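Local structure of ABC transporter, substrate binding protein (3EAF) at residues Leu112-Thr126 / Ile339-Val352. The protein probably captures a solute outside the cell and delivers it to an ABC transporter, and carries a bound magnesium ion. Residues are numbered along the deposited sequence; the frame is centred on the assembly and turned at random.
Sequences LVKPFNFYPAPDYST and IDYEPGFHLAYRKV. With MG (magnesium ion), chain C.
Where two chain segments pass between the lobes of this periplasmic-binding-protein fold, probably part of the hinge, Phe118, Tyr341 and His346 form an aromatic cluster at the end nearer the first sheet. The Phe118 ring lies over the imidazole of His346 in an offset stack, planes 14° apart, while its CD1 edge points into the face of Tyr341, 3.5 Å from CD2. The imidazole is also held at its rim: ND1 donates to Asn117 O at 2.7 Å, close to the ring plane, and NE2 is hydrogen-bonded to Glu325 OE2, whose backbone O binds the magnesium ion with Asp340 OD1 and Tyr341 O. His346 N adds a straight bond (167°) to Leu112 O. The lobes are joined by crossover segments, and here 112-126 passes through edge strand 117-118 of one sheet and enters helix 124-139, while 339-352 leads into strand 352-357 of the other. With CG wedged between its backbone N and carbonyl carbon (chi1 55°), Tyr349 lays a ring face against Pro122 CD, 3.4 Å from CE1, and its OH donates to Pro120 O at 3.0 Å. A leucine here would probably leave that carbonyl without its hydroxyl mate and Pro122 without a flat surface to pack on. Water 2 bridges Ala121 O, His346 O and Ala348 N.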
loop_
_atom_site.group_PDB
_atom_site.type_symbol
_atom_site.label_atom_id
_atom_site.label_comp_id
_atom_site.label_asym_id
_atom_site.label_seq_id
_atom_site.Cartn_x
_atom_site.Cartn_y
_atom_site.Cartn_z
ATOM N N LEU A 112 8.179 10.166 -3.348
ATOM C CA LEU A 112 7.909 10.605 -4.721
ATOM C C LEU A 112 9.059 11.357 -5.388
ATOM O O LEU A 112 9.223 11.272 -6.604
ATOM C CB LEU A 112 6.616 11.438 -4.777
ATOM C CG LEU A 112 5.316 10.731 -4.371
ATOM C CD1 LEU A 112 4.182 11.715 -4.184
ATOM C CD2 LEU A 112 4.926 9.649 -5.370
ATOM N N VAL A 113 9.851 12.076 -4.591
ATOM C CA VAL A 113 10.970 12.872 -5.100
ATOM C C VAL A 113 12.318 12.132 -5.023
ATOM O O VAL A 113 13.364 12.681 -5.395
ATOM C CB VAL A 113 11.082 14.248 -4.378
ATOM C CG1 VAL A 113 9.896 15.125 -4.722
ATOM C CG2 VAL A 113 11.217 14.067 -2.858
ATOM N N LYS A 114 12.279 10.886 -4.552
ATOM C CA LYS A 114 13.490 10.072 -4.422
ATOM C C LYS A 114 13.650 9.242 -5.692
ATOM O O LYS A 114 12.752 8.484 -6.045
ATOM C CB LYS A 114 13.417 9.177 -3.178
ATOM C CG LYS A 114 13.143 9.916 -1.863
ATOM C CD LYS A 114 14.311 10.803 -1.465
ATOM C CE LYS A 114 14.081 11.445 -0.106
ATOM N NZ LYS A 114 15.066 12.529 0.167
ATOM N N PRO A 115 14.783 9.409 -6.400
ATOM C CA PRO A 115 14.894 8.896 -7.772
ATOM C C PRO A 115 14.710 7.384 -7.960
ATOM O O PRO A 115 14.295 6.969 -9.026
ATOM C CB PRO A 115 16.307 9.325 -8.198
ATOM C CG PRO A 115 16.630 10.498 -7.295
ATOM C CD PRO A 115 16.016 10.100 -5.979
ATOM N N PHE A 116 15.017 6.571 -6.954
ATOM C CA PHE A 116 14.955 5.116 -7.133
ATOM C C PHE A 116 13.769 4.439 -6.449
ATOM O O PHE A 116 13.656 3.213 -6.488
ATOM C CB PHE A 116 16.288 4.451 -6.745
ATOM C CG PHE A 116 17.334 4.551 -7.819
ATOM C CD1 PHE A 116 17.558 3.484 -8.692
ATOM C CD2 PHE A 116 18.069 5.728 -7.993
ATOM C CE1 PHE A 116 18.520 3.577 -9.705
ATOM C CE2 PHE A 116 19.038 5.830 -8.999
ATOM C CZ PHE A 116 19.258 4.748 -9.862
ATOM N N ASN A 117 12.877 5.240 -5.856
ATOM C CA ASN A 117 11.692 4.706 -5.186
ATOM C C ASN A 117 10.425 4.778 -6.037
ATOM O O ASN A 117 10.097 5.829 -6.602
ATOM C CB ASN A 117 11.473 5.392 -3.834
ATOM C CG ASN A 117 12.556 5.042 -2.821
ATOM O OD1 ASN A 117 12.426 4.084 -2.049
ATOM N ND2 ASN A 117 13.638 5.797 -2.838
ATOM N N PHE A 118 9.727 3.645 -6.125
ATOM C CA PHE A 118 8.503 3.516 -6.916
ATOM C C PHE A 118 7.489 2.675 -6.139
ATOM O O PHE A 118 7.858 1.842 -5.314
ATOM C CB PHE A 118 8.781 2.820 -8.258
ATOM C CG PHE A 118 9.733 3.558 -9.159
ATOM C CD1 PHE A 118 9.255 4.417 -10.147
ATOM C CD2 PHE A 118 11.112 3.364 -9.051
ATOM C CE1 PHE A 118 10.133 5.095 -10.995
ATOM C CE2 PHE A 118 12.001 4.033 -9.897
ATOM C CZ PHE A 118 11.512 4.895 -10.877
ATOM N N TYR A 119 6.210 2.904 -6.403
ATOM C CA TYR A 119 5.153 1.997 -5.945
ATOM C C TYR A 119 3.957 2.166 -6.871
ATOM O O TYR A 119 3.695 3.277 -7.323
ATOM C CB TYR A 119 4.783 2.218 -4.464
ATOM C CG TYR A 119 4.646 3.667 -4.032
ATOM C CD1 TYR A 119 3.446 4.362 -4.219
ATOM C CD2 TYR A 119 5.706 4.337 -3.413
ATOM C CE1 TYR A 119 3.312 5.694 -3.835
ATOM C CE2 TYR A 119 5.576 5.674 -3.017
ATOM C CZ TYR A 119 4.378 6.342 -3.231
ATOM O OH TYR A 119 4.242 7.655 -2.832
ATOM N N PRO A 120 3.236 1.064 -7.166
ATOM C CA PRO A 120 2.158 1.081 -8.161
ATOM C C PRO A 120 0.806 1.564 -7.611
ATOM O O PRO A 120 -0.230 0.933 -7.851
ATOM C CB PRO A 120 2.075 -0.389 -8.576
ATOM C CG PRO A 120 2.387 -1.125 -7.324
ATOM C CD PRO A 120 3.401 -0.278 -6.572
ATOM N N ALA A 121 0.824 2.676 -6.881
ATOM C CA ALA A 121 -0.378 3.219 -6.257
ATOM C C ALA A 121 -0.186 4.723 -6.039
ATOM O O ALA A 121 0.945 5.209 -6.078
ATOM C CB ALA A 121 -0.660 2.506 -4.918
ATOM N N PRO A 122 -1.287 5.465 -5.812
ATOM C CA PRO A 122 -1.088 6.851 -5.377
ATOM C C PRO A 122 -0.419 6.860 -4.006
ATOM O O PRO A 122 -0.506 5.881 -3.277
ATOM C CB PRO A 122 -2.515 7.405 -5.266
ATOM C CG PRO A 122 -3.392 6.441 -6.025
ATOM C CD PRO A 122 -2.714 5.107 -5.890
ATOM N N ASP A 123 0.233 7.960 -3.656
ATOM C CA ASP A 123 0.801 8.088 -2.323
ATOM C C ASP A 123 -0.322 8.067 -1.286
ATOM O O ASP A 123 -1.480 8.314 -1.623
ATOM C CB ASP A 123 1.563 9.397 -2.217
ATOM C CG ASP A 123 0.655 10.586 -2.374
ATOM O OD1 ASP A 123 0.256 11.165 -1.346
ATOM O OD2 ASP A 123 0.304 10.901 -3.523
ATOM N N TYR A 124 0.033 7.796 -0.030
ATOM C CA TYR A 124 -0.916 7.734 1.089
ATOM C C TYR A 124 -1.819 8.957 1.258
ATOM O O TYR A 124 -2.967 8.836 1.684
ATOM C CB TYR A 124 -0.158 7.539 2.402
ATOM C CG TYR A 124 0.307 6.130 2.700
ATOM C CD1 TYR A 124 1.556 5.912 3.271
ATOM C CD2 TYR A 124 -0.507 5.021 2.436
ATOM C CE1 TYR A 124 1.999 4.626 3.575
ATOM C CE2 TYR A 124 -0.070 3.720 2.737
ATOM C CZ TYR A 124 1.186 3.538 3.304
ATOM O OH TYR A 124 1.640 2.273 3.604
ATOM N N SER A 125 -1.285 10.136 0.961
ATOM C CA SER A 125 -2.020 11.386 1.162
ATOM C C SER A 125 -3.119 11.565 0.107
ATOM O O SER A 125 -4.274 11.831 0.450
ATOM C CB SER A 125 -1.052 12.574 1.183
ATOM O OG SER A 125 0.005 12.352 2.107
ATOM N N THR A 126 -2.753 11.395 -1.166
ATOM C CA THR A 126 -3.701 11.386 -2.286
ATOM C C THR A 126 -4.775 10.321 -2.109
ATOM O O THR A 126 -5.950 10.574 -2.385
ATOM C CB THR A 126 -2.979 11.138 -3.623
ATOM O OG1 THR A 126 -1.936 12.109 -3.786
ATOM C CG2 THR A 126 -3.951 11.221 -4.798
ATOM N N ILE A 339 -0.303 3.187 -14.784
ATOM C CA ILE A 339 0.859 3.668 -14.047
ATOM C C ILE A 339 1.818 4.429 -14.952
ATOM O O ILE A 339 2.247 3.920 -15.984
ATOM C CB ILE A 339 1.615 2.478 -13.408
ATOM C CG1 ILE A 339 0.769 1.833 -12.309
ATOM C CG2 ILE A 339 2.968 2.925 -12.852
ATOM C CD1 ILE A 339 1.038 0.346 -12.138
ATOM N N ASP A 340 2.170 5.642 -14.534
ATOM C CA ASP A 340 3.070 6.494 -15.285
ATOM C C ASP A 340 3.850 7.376 -14.305
ATOM O O ASP A 340 3.250 8.079 -13.489
ATOM C CB ASP A 340 2.256 7.344 -16.267
ATOM C CG ASP A 340 3.110 8.003 -17.336
ATOM O OD1 ASP A 340 4.352 7.809 -17.353
ATOM O OD2 ASP A 340 2.522 8.731 -18.168
ATOM N N TYR A 341 5.178 7.323 -14.393
ATOM C CA TYR A 341 6.061 8.029 -13.464
ATOM C C TYR A 341 6.838 9.171 -14.120
ATOM O O TYR A 341 7.443 9.000 -15.176
ATOM C CB TYR A 341 7.074 7.065 -12.832
ATOM C CG TYR A 341 6.479 5.936 -12.036
ATOM C CD1 TYR A 341 5.816 6.175 -10.828
ATOM C CD2 TYR A 341 6.604 4.616 -12.472
ATOM C CE1 TYR A 341 5.287 5.128 -10.082
ATOM C CE2 TYR A 341 6.077 3.571 -11.739
ATOM C CZ TYR A 341 5.419 3.826 -10.549
ATOM O OH TYR A 341 4.894 2.774 -9.828
ATOM N N GLU A 342 6.840 10.320 -13.455
ATOM C CA GLU A 342 7.597 11.481 -13.890
ATOM C C GLU A 342 8.958 11.515 -13.193
ATOM O O GLU A 342 9.026 11.320 -11.974
ATOM C CB GLU A 342 6.798 12.745 -13.542
ATOM C CG GLU A 342 7.531 14.047 -13.750
ATOM C CD GLU A 342 6.682 15.267 -13.442
ATOM O OE1 GLU A 342 5.439 15.140 -13.374
ATOM O OE2 GLU A 342 7.271 16.355 -13.265
ATOM N N PRO A 343 10.047 11.777 -13.949
ATOM C CA PRO A 343 11.334 12.003 -13.284
ATOM C C PRO A 343 11.201 13.147 -12.274
ATOM O O PRO A 343 10.669 14.199 -12.610
ATOM C CB PRO A 343 12.265 12.394 -14.438
ATOM C CG PRO A 343 11.642 11.776 -15.653
ATOM C CD PRO A 343 10.160 11.879 -15.418
ATOM N N GLY A 344 11.634 12.916 -11.038
ATOM C CA GLY A 344 11.484 13.907 -9.959
ATOM C C GLY A 344 10.166 13.850 -9.195
ATOM O O GLY A 344 10.032 14.483 -8.150
ATOM N N PHE A 345 9.187 13.103 -9.708
ATOM C CA PHE A 345 7.862 13.019 -9.086
ATOM C C PHE A 345 7.159 11.720 -9.491
ATOM O O PHE A 345 6.356 11.707 -10.424
ATOM C CB PHE A 345 7.023 14.242 -9.482
ATOM C CG PHE A 345 5.823 14.490 -8.592
ATOM C CD1 PHE A 345 5.986 14.933 -7.280
ATOM C CD2 PHE A 345 4.536 14.304 -9.074
ATOM C CE1 PHE A 345 4.880 15.176 -6.467
ATOM C CE2 PHE A 345 3.425 14.542 -8.264
ATOM C CZ PHE A 345 3.601 14.980 -6.962
ATOM N N HIS A 346 7.465 10.628 -8.789
ATOM C CA HIS A 346 6.984 9.290 -9.180
ATOM C C HIS A 346 5.552 8.970 -8.759
ATOM O O HIS A 346 5.293 7.885 -8.223
ATOM C CB HIS A 346 7.920 8.190 -8.653
ATOM C CG HIS A 346 9.300 8.230 -9.229
ATOM N ND1 HIS A 346 10.382 7.654 -8.601
ATOM C CD2 HIS A 346 9.772 8.761 -10.381
ATOM C CE1 HIS A 346 11.466 7.842 -9.334
ATOM N NE2 HIS A 346 11.123 8.513 -10.420
ATOM N N LEU A 347 4.621 9.888 -9.019
ATOM C CA LEU A 347 3.200 9.650 -8.717
ATOM C C LEU A 347 2.538 8.801 -9.802
ATOM O O LEU A 347 2.325 9.270 -10.922
ATOM C CB LEU A 347 2.436 10.968 -8.509
ATOM C CG LEU A 347 0.968 10.864 -8.064
ATOM C CD1 LEU A 347 0.840 10.160 -6.704
ATOM C CD2 LEU A 347 0.282 12.234 -8.029
ATOM N N ALA A 348 2.197 7.560 -9.457
ATOM C CA ALA A 348 1.754 6.571 -10.451
ATOM C C ALA A 348 0.404 6.917 -11.072
ATOM O O ALA A 348 0.222 6.794 -12.287
ATOM C CB ALA A 348 1.726 5.168 -9.835
ATOM N N TYR A 349 -0.529 7.336 -10.214
ATOM C CA TYR A 349 -1.888 7.748 -10.582
ATOM C C TYR A 349 -2.538 8.285 -9.315
ATOM O O TYR A 349 -1.904 8.281 -8.257
ATOM C CB TYR A 349 -2.704 6.598 -11.208
ATOM C CG TYR A 349 -2.796 5.329 -10.381
ATOM C CD1 TYR A 349 -3.890 5.094 -9.546
ATOM C CD2 TYR A 349 -1.803 4.352 -10.453
ATOM C CE1 TYR A 349 -3.984 3.921 -8.789
ATOM C CE2 TYR A 349 -1.883 3.186 -9.703
ATOM C CZ TYR A 349 -2.975 2.978 -8.871
ATOM O OH TYR A 349 -3.052 1.827 -8.123
ATOM N N ARG A 350 -3.780 8.758 -9.404
ATOM C CA ARG A 350 -4.412 9.411 -8.248
ATOM C C ARG A 350 -5.648 8.699 -7.694
ATOM O O ARG A 350 -5.917 8.767 -6.491
ATOM C CB ARG A 350 -4.772 10.869 -8.565
ATOM C CG ARG A 350 -3.580 11.779 -8.796
ATOM C CD ARG A 350 -3.998 13.226 -9.043
ATOM N NE ARG A 350 -4.281 13.972 -7.811
ATOM C CZ ARG A 350 -5.479 14.455 -7.467
ATOM N NH1 ARG A 350 -6.540 14.267 -8.251
ATOM N NH2 ARG A 350 -5.619 15.137 -6.333
ATOM N N LYS A 351 -6.410 8.033 -8.554
ATOM C CA LYS A 351 -7.700 7.504 -8.107
ATOM C C LYS A 351 -7.589 6.173 -7.357
ATOM O O LYS A 351 -6.582 5.475 -7.454
ATOM C CB LYS A 351 -8.716 7.435 -9.252
ATOM C CG LYS A 351 -8.414 6.441 -10.348
ATOM C CD LYS A 351 -9.489 6.532 -11.445
ATOM C CE LYS A 351 -9.313 7.774 -12.314
ATOM N NZ LYS A 351 -10.209 7.728 -13.522
ATOM N N VAL A 352 -8.628 5.863 -6.586
ATOM C CA VAL A 352 -8.684 4.648 -5.777
ATOM C C VAL A 352 -10.064 4.016 -5.843
ATOM O O VAL A 352 -11.032 4.676 -6.221
ATOM C CB VAL A 352 -8.344 4.919 -4.286
ATOM C CG1 VAL A 352 -6.892 5.331 -4.133
ATOM C CG2 VAL A 352 -9.296 5.959 -3.667
HETATM MG MG MG C . 6.842 8.212 -17.231
HETATM O O HOH W 1 5.914 5.956 -6.575
HETATM O O HOH W 2 3.052 6.734 -6.921
HETATM O O HOH W 3 -2.538 14.418 -5.154
HETATM O O HOH W 4 6.696 6.066 -16.396
HETATM O O HOH W 5 6.691 8.322 -19.732
HETATM O O HOH W 6 5.958 10.613 -17.445
#